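Local structure of BlEst2 (Bacillus licheniformis, 6WPX) at residues S159-W164 with T450-G455; P290-G295 with L380-F385; T315-S320 with V354-I359. The protein probably hydrolyses ester bonds as a lipase of the alpha/beta-hydrolase clan, and in this propeptide form carries a C-terminal domain with autoinhibitory effects. One frame throughout, in Å; residues are numbered along the deposited sequence.

Contact 1 (S159-W164 with T450-G455); sequences SNWAGW and TIDLSG
Trp161 and Asp452, about 290 residues apart in sequence, meet through a single direct hydrogen bond. The indole NE1 stands 2.9 Å from Asp452 OD2, with an N-H...O angle of 162°. The oxygen lies almost in the ring plane and offers its syn lone pair, so the indole arrives edge-first, while the carboxylate is turned 74° from the ring. Asp452 OD1 is held as well, by Thr466 OG1 and by a salt bridge to Arg293, which leaves the carboxylate little freedom to rotate.

Thr450, the residue most covered in this contact, divides its work between two branches. Its methyl CG2, set anti to the backbone N, approaches Trp161 CD1 obliquely to 3.6 Å. Its hydroxyl, anti to the carbonyl carbon (chi1 -65°), meets the loop through water. One water, 2.7 Å from Thr450 OG1, donates to Ser159 OG and accepts the N-H of Trp161; Ser159 OG is also tied to Leu156 O. A second water, likewise bonded to Thr450 OG1, takes the N-H of Asn160 and donates to Asn160 OD1 at 2.7 Å. Two waters thus tie the start of the type I turn from Asn160 to Gly163 to the strand.

A loop of the alpha/beta-hydrolase part docks here on the antiparallel C-terminal sheet, a buried, partly water-mediated interdomain interface; such docking would be consistent with an autoinhibitory role.

Contact 2 (P290-G295 with L380-F385); sequences PFIRGG and LFIVTF
Phe291 pairs with Val383, and Arg293 with Phe381, in strands running antiparallel at 170° with their axes 4.5 Å apart. Strand 290-297 is the outermost one on its side of a five-stranded antiparallel sheet, and strand 377-386 is its neighbour. Each hydrogen-bonded pair closes with two backbone bonds, among them the 2.7 Å bond of Phe381 N to Arg293 O. Between them Ile292 and Ile382 form a non-hydrogen-bonded pair.

The aliphatic face carries these two isoleucines, which lie side by side and point the same way, with Ile292 CG1 4.0 Å from Ile382 CG1. Leu380 slants across the end of this row, its CD1 3.7 Å from Ile292 CG2, and Pro290 flanks the other end. Trp161 lies beyond the outer edge of strand 290-297, against Ile292 and Arg293.

Aromatic side chains dominate the other face. Phe291 extends anti to its own N (chi1 173°) and meets Phe381 at an angle; CE2 of Phe291 lies 4.1 Å from CE2 of Phe381, an approach to the edge of the Phe291 ring. Phe305, from strand 300-307, touches both. Phe385 turns an edge to the start of the other strand, bringing CE1 within 3.7 Å of Phe291 CB.

The Arg293 side chain leads away from 380-385 and back along its own strand, so that NH1 donates to Ile292 O at 2.8 Å, and Phe291 CZ sits 3.5 Å above the guanidinium plane, over its centre.

Contact 3 (T315-S320 with V354-I359); sequences TVHWLS and VHSAAI
His317 and Ser356 share a hydrogen bond between ND1 and OG, 2.8 Å long, with the hydroxyl near the ring plane. The other ring nitrogen, NE2, is bonded to Thr315 OG1 at 2.7 Å, and that hydroxyl in turn meets Thr384 OG1 on the next strand. A buried imidazole is thereby engaged at both nitrogens, which fixes its rotation; with CG anti to the carbonyl carbon (chi1 -46°), the ring reaches across to Ser356, and Phe219 meets it edge-to-face. A leucine in place of the histidine would probably leave Ser356 OG without its mate and take from Thr315 OG1 one of its two partners.

The antiparallel backbones (173°) add four bonds. Val316 and Ala357 form one hydrogen-bonded pair, Trp318 and His355 the other. His355 N approaches Trp318 O from above the carbonyl plane. Trp318 O also lies at the edge of the His355 ring, 3.4 Å from CD2.

Packing completes each side. Leu319 and Val354 run side by side, Leu319 CG lying 3.7 Å from Val354 CG2, and both touch Phe219 of helix 218-224. On the reverse face Val316 CG2 meets Ile359 CD1 at 3.9 Å, while Trp318 stacks on Phe379. Val316, Trp318 and Ile359 reach both strands 326-330 and 365-372, and His355 the first of them, the packing of two facing antiparallel sheets characteristic of a beta sandwich.

In the fold
The three contacts nest along the chain, contact 3 inside the loop closed by contact 2 and that inside contact 1, and they also adjoin in space. Contacts 1 and 2, with centres about 8 Å apart, are joined by the salt bridge of Asp452 OD1 to Arg293 NH1 (2.8 Å), while Trp161 CE3 packs 3.4 Å from Gly294 N. Contacts 2 and 3, about 9 Å between centres, belong to one sheet: strands 377-386 and 313-320 are neighbours, probably hydrogen-bonded from Leu319 N to Leu380 O at 2.8 Å. Contacts 1 and 3 do not touch; their nearest atoms are about 8 Å apart. Contact 2 thus lies between the other two, sharing a sheet with contact 3 and a salt bridge with contact 1.

Contact 1 (S159-W164 with T450-G455)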
# COMPACT_ATOMS: atom_id res chain seq x y z
N SER A 159 -6.17 -2.05 -10.46
CA SER A 159 -6.68 -3.30 -11.04
C SER A 159 -8.02 -3.12 -11.74
O SER A 159 -8.68 -2.10 -11.55
CB SER A 159 -6.73 -4.41 -9.99
OG SER A 159 -7.82 -4.20 -9.09
N ASN A 160 -8.38 -4.08 -12.60
CA ASN A 160 -9.62 -4.02 -13.37
C ASN A 160 -10.86 -3.79 -12.54
O ASN A 160 -11.62 -2.89 -12.88
CB ASN A 160 -9.78 -5.28 -14.25
CG ASN A 160 -8.83 -5.27 -15.41
OD1 ASN A 160 -7.62 -5.40 -15.24
ND2 ASN A 160 -9.35 -5.07 -16.61
N TRP A 161 -11.09 -4.58 -11.49
CA TRP A 161 -12.33 -4.40 -10.70
C TRP A 161 -12.43 -3.05 -10.02
O TRP A 161 -13.54 -2.58 -9.82
CB TRP A 161 -12.55 -5.53 -9.68
CG TRP A 161 -12.80 -6.89 -10.28
CD1 TRP A 161 -12.09 -8.04 -10.04
CD2 TRP A 161 -13.90 -7.27 -11.13
NE1 TRP A 161 -12.65 -9.09 -10.74
CE2 TRP A 161 -13.76 -8.64 -11.42
CE3 TRP A 161 -14.96 -6.56 -11.72
CZ2 TRP A 161 -14.65 -9.33 -12.24
CZ3 TRP A 161 -15.84 -7.24 -12.55
CH2 TRP A 161 -15.68 -8.61 -12.80
N ALA A 162 -11.29 -2.42 -9.68
CA ALA A 162 -11.22 -1.12 -8.99
C ALA A 162 -11.35 0.08 -9.92
O ALA A 162 -11.35 1.21 -9.44
CB ALA A 162 -9.90 -1.02 -8.23
N GLY A 163 -11.45 -0.16 -11.24
CA GLY A 163 -11.52 0.85 -12.28
C GLY A 163 -12.53 1.95 -12.06
O GLY A 163 -12.20 3.15 -12.10
N TRP A 164 -13.79 1.55 -11.82
CA TRP A 164 -14.89 2.48 -11.61
C TRP A 164 -14.71 3.33 -10.36
O TRP A 164 -14.85 4.55 -10.43
CB TRP A 164 -16.23 1.74 -11.59
CG TRP A 164 -16.50 0.97 -12.85
CD1 TRP A 164 -17.13 1.42 -13.97
CD2 TRP A 164 -16.12 -0.39 -13.13
NE1 TRP A 164 -17.21 0.42 -14.91
CE2 TRP A 164 -16.58 -0.70 -14.43
CE3 TRP A 164 -15.41 -1.37 -12.41
CZ2 TRP A 164 -16.37 -1.94 -15.02
CZ3 TRP A 164 -15.21 -2.61 -13.01
CH2 TRP A 164 -15.69 -2.89 -14.29
N THR A 450 -5.79 -9.31 -13.25
CA THR A 450 -6.78 -9.87 -12.35
C THR A 450 -7.14 -11.26 -12.85
O THR A 450 -7.65 -11.40 -13.95
CB THR A 450 -8.01 -8.97 -12.25
OG1 THR A 450 -7.63 -7.73 -11.66
CG2 THR A 450 -9.09 -9.58 -11.38
N ILE A 451 -6.89 -12.28 -12.03
CA ILE A 451 -7.20 -13.67 -12.37
C ILE A 451 -8.30 -14.14 -11.44
O ILE A 451 -8.08 -14.25 -10.23
CB ILE A 451 -5.94 -14.60 -12.32
CG1 ILE A 451 -4.81 -14.09 -13.25
CG2 ILE A 451 -6.32 -16.07 -12.66
CD1 ILE A 451 -3.67 -13.49 -12.48
N ASP A 452 -9.49 -14.37 -11.99
CA ASP A 452 -10.61 -14.87 -11.19
C ASP A 452 -10.67 -16.38 -11.27
O ASP A 452 -10.88 -16.94 -12.35
CB ASP A 452 -11.95 -14.23 -11.61
CG ASP A 452 -12.19 -12.98 -10.77
OD1 ASP A 452 -12.59 -13.13 -9.58
OD2 ASP A 452 -11.94 -11.86 -11.28
N LEU A 453 -10.46 -17.02 -10.12
CA LEU A 453 -10.47 -18.46 -9.95
C LEU A 453 -11.78 -18.93 -9.37
O LEU A 453 -12.30 -18.34 -8.42
CB LEU A 453 -9.34 -18.91 -9.01
CG LEU A 453 -7.90 -18.66 -9.43
CD1 LEU A 453 -6.96 -19.21 -8.39
CD2 LEU A 453 -7.57 -19.36 -10.76
N SER A 454 -12.28 -20.05 -9.90
CA SER A 454 -13.49 -20.73 -9.46
C SER A 454 -13.26 -22.24 -9.59
O SER A 454 -12.38 -22.68 -10.33
CB SER A 454 -14.69 -20.32 -10.31
OG SER A 454 -14.46 -20.63 -11.67
N GLY A 455 -14.08 -23.00 -8.88
CA GLY A 455 -14.06 -24.46 -8.89
C GLY A 455 -14.66 -25.02 -7.62
O GLY A 455 -15.42 -24.36 -6.92
O HOH W 1 -9.34 -6.41 -10.02
O HOH W 2 -6.22 -5.90 -12.98

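Contact 2 (P290-G295 with L380-F385)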
# COMPACT_ATOMS: atom_id res chain seq x y z
N PRO A 290 -8.29 -12.90 -1.71
CA PRO A 290 -9.64 -12.35 -1.56
C PRO A 290 -10.54 -12.84 -2.70
O PRO A 290 -10.09 -13.55 -3.58
CB PRO A 290 -9.39 -10.85 -1.70
CG PRO A 290 -8.30 -10.77 -2.77
CD PRO A 290 -7.46 -12.05 -2.61
N PHE A 291 -11.77 -12.38 -2.69
CA PHE A 291 -12.73 -12.47 -3.79
C PHE A 291 -13.07 -11.02 -4.02
O PHE A 291 -13.37 -10.29 -3.06
CB PHE A 291 -13.99 -13.29 -3.46
CG PHE A 291 -15.00 -13.19 -4.59
CD1 PHE A 291 -14.80 -13.87 -5.79
CD2 PHE A 291 -16.13 -12.39 -4.47
CE1 PHE A 291 -15.73 -13.79 -6.82
CE2 PHE A 291 -17.07 -12.31 -5.50
CZ PHE A 291 -16.86 -13.01 -6.67
N ILE A 292 -13.00 -10.59 -5.29
CA ILE A 292 -13.20 -9.18 -5.63
C ILE A 292 -14.11 -8.97 -6.81
O ILE A 292 -13.96 -9.64 -7.83
CB ILE A 292 -11.82 -8.48 -5.90
CG1 ILE A 292 -10.82 -8.65 -4.75
CG2 ILE A 292 -11.97 -6.99 -6.29
CD1 ILE A 292 -9.40 -8.29 -5.12
N ARG A 293 -14.99 -7.95 -6.70
CA ARG A 293 -15.84 -7.45 -7.77
C ARG A 293 -15.84 -5.93 -7.72
O ARG A 293 -15.45 -5.34 -6.73
CB ARG A 293 -17.27 -8.04 -7.74
CG ARG A 293 -17.35 -9.53 -8.13
CD ARG A 293 -17.04 -9.76 -9.61
NE ARG A 293 -17.13 -11.18 -10.01
CZ ARG A 293 -16.11 -12.03 -9.99
NH1 ARG A 293 -14.93 -11.66 -9.51
NH2 ARG A 293 -16.28 -13.28 -10.38
N GLY A 294 -16.23 -5.31 -8.81
CA GLY A 294 -16.33 -3.86 -8.91
C GLY A 294 -17.30 -3.49 -10.00
O GLY A 294 -17.70 -4.33 -10.81
N GLY A 295 -17.67 -2.23 -10.04
CA GLY A 295 -18.61 -1.76 -11.05
C GLY A 295 -19.24 -0.47 -10.61
O GLY A 295 -18.69 0.25 -9.77
N LEU A 380 -16.32 -1.20 -5.10
CA LEU A 380 -15.30 -2.24 -5.08
C LEU A 380 -15.71 -3.12 -3.92
O LEU A 380 -15.80 -2.66 -2.80
CB LEU A 380 -13.89 -1.64 -4.87
CG LEU A 380 -12.70 -2.62 -4.96
CD1 LEU A 380 -12.69 -3.38 -6.29
CD2 LEU A 380 -11.39 -1.88 -4.77
N PHE A 381 -16.07 -4.36 -4.24
CA PHE A 381 -16.55 -5.36 -3.30
C PHE A 381 -15.45 -6.35 -3.05
O PHE A 381 -14.94 -6.95 -3.99
CB PHE A 381 -17.80 -6.07 -3.88
CG PHE A 381 -18.24 -7.28 -3.07
CD1 PHE A 381 -18.41 -7.19 -1.69
CD2 PHE A 381 -18.47 -8.50 -3.69
CE1 PHE A 381 -18.79 -8.31 -0.94
CE2 PHE A 381 -18.87 -9.62 -2.95
CZ PHE A 381 -19.05 -9.51 -1.58
N ILE A 382 -15.06 -6.51 -1.77
CA ILE A 382 -13.94 -7.39 -1.43
C ILE A 382 -14.31 -8.27 -0.27
O ILE A 382 -14.82 -7.80 0.75
CB ILE A 382 -12.62 -6.59 -1.14
CG1 ILE A 382 -12.20 -5.73 -2.34
CG2 ILE A 382 -11.45 -7.49 -0.67
CD1 ILE A 382 -11.29 -4.59 -1.96
N VAL A 383 -13.99 -9.55 -0.41
CA VAL A 383 -14.15 -10.53 0.65
C VAL A 383 -12.77 -11.10 0.95
O VAL A 383 -12.07 -11.49 0.02
CB VAL A 383 -15.16 -11.67 0.30
CG1 VAL A 383 -15.31 -12.67 1.46
CG2 VAL A 383 -16.52 -11.09 -0.06
N THR A 384 -12.38 -11.16 2.22
CA THR A 384 -11.13 -11.85 2.56
C THR A 384 -11.56 -13.12 3.28
O THR A 384 -12.62 -13.14 3.89
CB THR A 384 -10.13 -10.99 3.38
OG1 THR A 384 -10.57 -10.99 4.73
CG2 THR A 384 -9.97 -9.57 2.83
N PHE A 385 -10.75 -14.17 3.18
CA PHE A 385 -11.06 -15.46 3.79
C PHE A 385 -9.93 -15.93 4.66
O PHE A 385 -8.75 -15.90 4.26
CB PHE A 385 -11.28 -16.54 2.71
CG PHE A 385 -12.35 -16.25 1.69
CD1 PHE A 385 -12.11 -15.39 0.62
CD2 PHE A 385 -13.59 -16.88 1.76
CE1 PHE A 385 -13.10 -15.11 -0.32
CE2 PHE A 385 -14.59 -16.61 0.81
CZ PHE A 385 -14.33 -15.74 -0.23

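Contact 3 (T315-S320 with V354-I359)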
# COMPACT_ATOMS: atom_id res chain seq x y z
N THR A 315 -14.08 -11.46 5.99
CA THR A 315 -14.25 -10.02 6.18
C THR A 315 -14.88 -9.62 4.87
O THR A 315 -14.52 -10.16 3.82
CB THR A 315 -13.00 -9.27 6.64
OG1 THR A 315 -12.10 -9.06 5.55
CG2 THR A 315 -12.29 -9.92 7.86
N VAL A 316 -15.89 -8.76 4.94
CA VAL A 316 -16.72 -8.38 3.80
C VAL A 316 -16.72 -6.87 3.72
O VAL A 316 -17.04 -6.20 4.70
CB VAL A 316 -18.15 -8.97 3.95
CG1 VAL A 316 -19.02 -8.69 2.72
CG2 VAL A 316 -18.12 -10.47 4.23
N HIS A 317 -16.30 -6.34 2.58
CA HIS A 317 -16.15 -4.91 2.40
C HIS A 317 -16.83 -4.41 1.16
O HIS A 317 -16.59 -4.94 0.08
CB HIS A 317 -14.65 -4.53 2.34
CG HIS A 317 -13.85 -5.18 3.41
ND1 HIS A 317 -13.69 -4.58 4.64
CD2 HIS A 317 -13.25 -6.38 3.43
CE1 HIS A 317 -13.01 -5.44 5.38
NE2 HIS A 317 -12.71 -6.54 4.68
N TRP A 318 -17.61 -3.34 1.31
CA TRP A 318 -18.20 -2.67 0.15
C TRP A 318 -17.61 -1.26 0.14
O TRP A 318 -17.99 -0.42 0.95
CB TRP A 318 -19.74 -2.66 0.22
CG TRP A 318 -20.39 -2.10 -1.01
CD1 TRP A 318 -20.64 -0.79 -1.29
CD2 TRP A 318 -20.87 -2.85 -2.14
NE1 TRP A 318 -21.26 -0.67 -2.52
CE2 TRP A 318 -21.39 -1.92 -3.07
CE3 TRP A 318 -20.86 -4.22 -2.49
CZ2 TRP A 318 -21.97 -2.32 -4.28
CZ3 TRP A 318 -21.40 -4.61 -3.71
CH2 TRP A 318 -21.98 -3.67 -4.58
N LEU A 319 -16.64 -1.02 -0.74
CA LEU A 319 -16.02 0.31 -0.89
C LEU A 319 -16.85 1.09 -1.86
O LEU A 319 -17.25 0.55 -2.88
CB LEU A 319 -14.58 0.23 -1.40
CG LEU A 319 -13.52 -0.31 -0.42
CD1 LEU A 319 -13.54 -1.85 -0.38
CD2 LEU A 319 -12.16 0.19 -0.81
N SER A 320 -17.13 2.35 -1.53
CA SER A 320 -17.97 3.23 -2.35
C SER A 320 -17.46 4.67 -2.29
O SER A 320 -16.68 5.01 -1.40
CB SER A 320 -19.41 3.19 -1.84
OG SER A 320 -20.26 4.04 -2.60
N VAL A 354 -16.01 2.83 3.16
CA VAL A 354 -16.05 1.38 3.20
C VAL A 354 -17.00 0.93 4.28
O VAL A 354 -16.95 1.41 5.41
CB VAL A 354 -14.64 0.69 3.27
CG1 VAL A 354 -13.87 1.00 4.57
CG2 VAL A 354 -14.73 -0.82 3.02
N HIS A 355 -17.90 0.03 3.91
CA HIS A 355 -18.81 -0.64 4.82
C HIS A 355 -18.16 -1.99 5.06
O HIS A 355 -17.90 -2.72 4.09
CB HIS A 355 -20.19 -0.84 4.20
CG HIS A 355 -20.84 0.40 3.71
ND1 HIS A 355 -21.83 1.02 4.44
CD2 HIS A 355 -20.64 1.09 2.56
CE1 HIS A 355 -22.22 2.06 3.71
NE2 HIS A 355 -21.52 2.15 2.58
N SER A 356 -17.88 -2.32 6.32
CA SER A 356 -17.23 -3.59 6.61
C SER A 356 -17.96 -4.43 7.61
O SER A 356 -18.70 -3.93 8.46
CB SER A 356 -15.80 -3.38 7.10
OG SER A 356 -15.04 -2.68 6.13
N ALA A 357 -17.72 -5.74 7.51
CA ALA A 357 -18.26 -6.73 8.43
C ALA A 357 -17.26 -7.88 8.53
O ALA A 357 -16.46 -8.10 7.61
CB ALA A 357 -19.61 -7.26 7.95
N ALA A 358 -17.27 -8.56 9.66
CA ALA A 358 -16.45 -9.73 9.91
C ALA A 358 -17.38 -10.80 10.46
O ALA A 358 -18.13 -10.55 11.42
CB ALA A 358 -15.34 -9.40 10.90
N ILE A 359 -17.41 -11.96 9.78
CA ILE A 359 -18.28 -13.08 10.14
C ILE A 359 -17.42 -14.27 10.53
O ILE A 359 -16.66 -14.79 9.70
CB ILE A 359 -19.31 -13.44 9.03
CG1 ILE A 359 -20.29 -12.29 8.73
CG2 ILE A 359 -20.09 -14.72 9.35
CD1 ILE A 359 -19.87 -11.43 7.55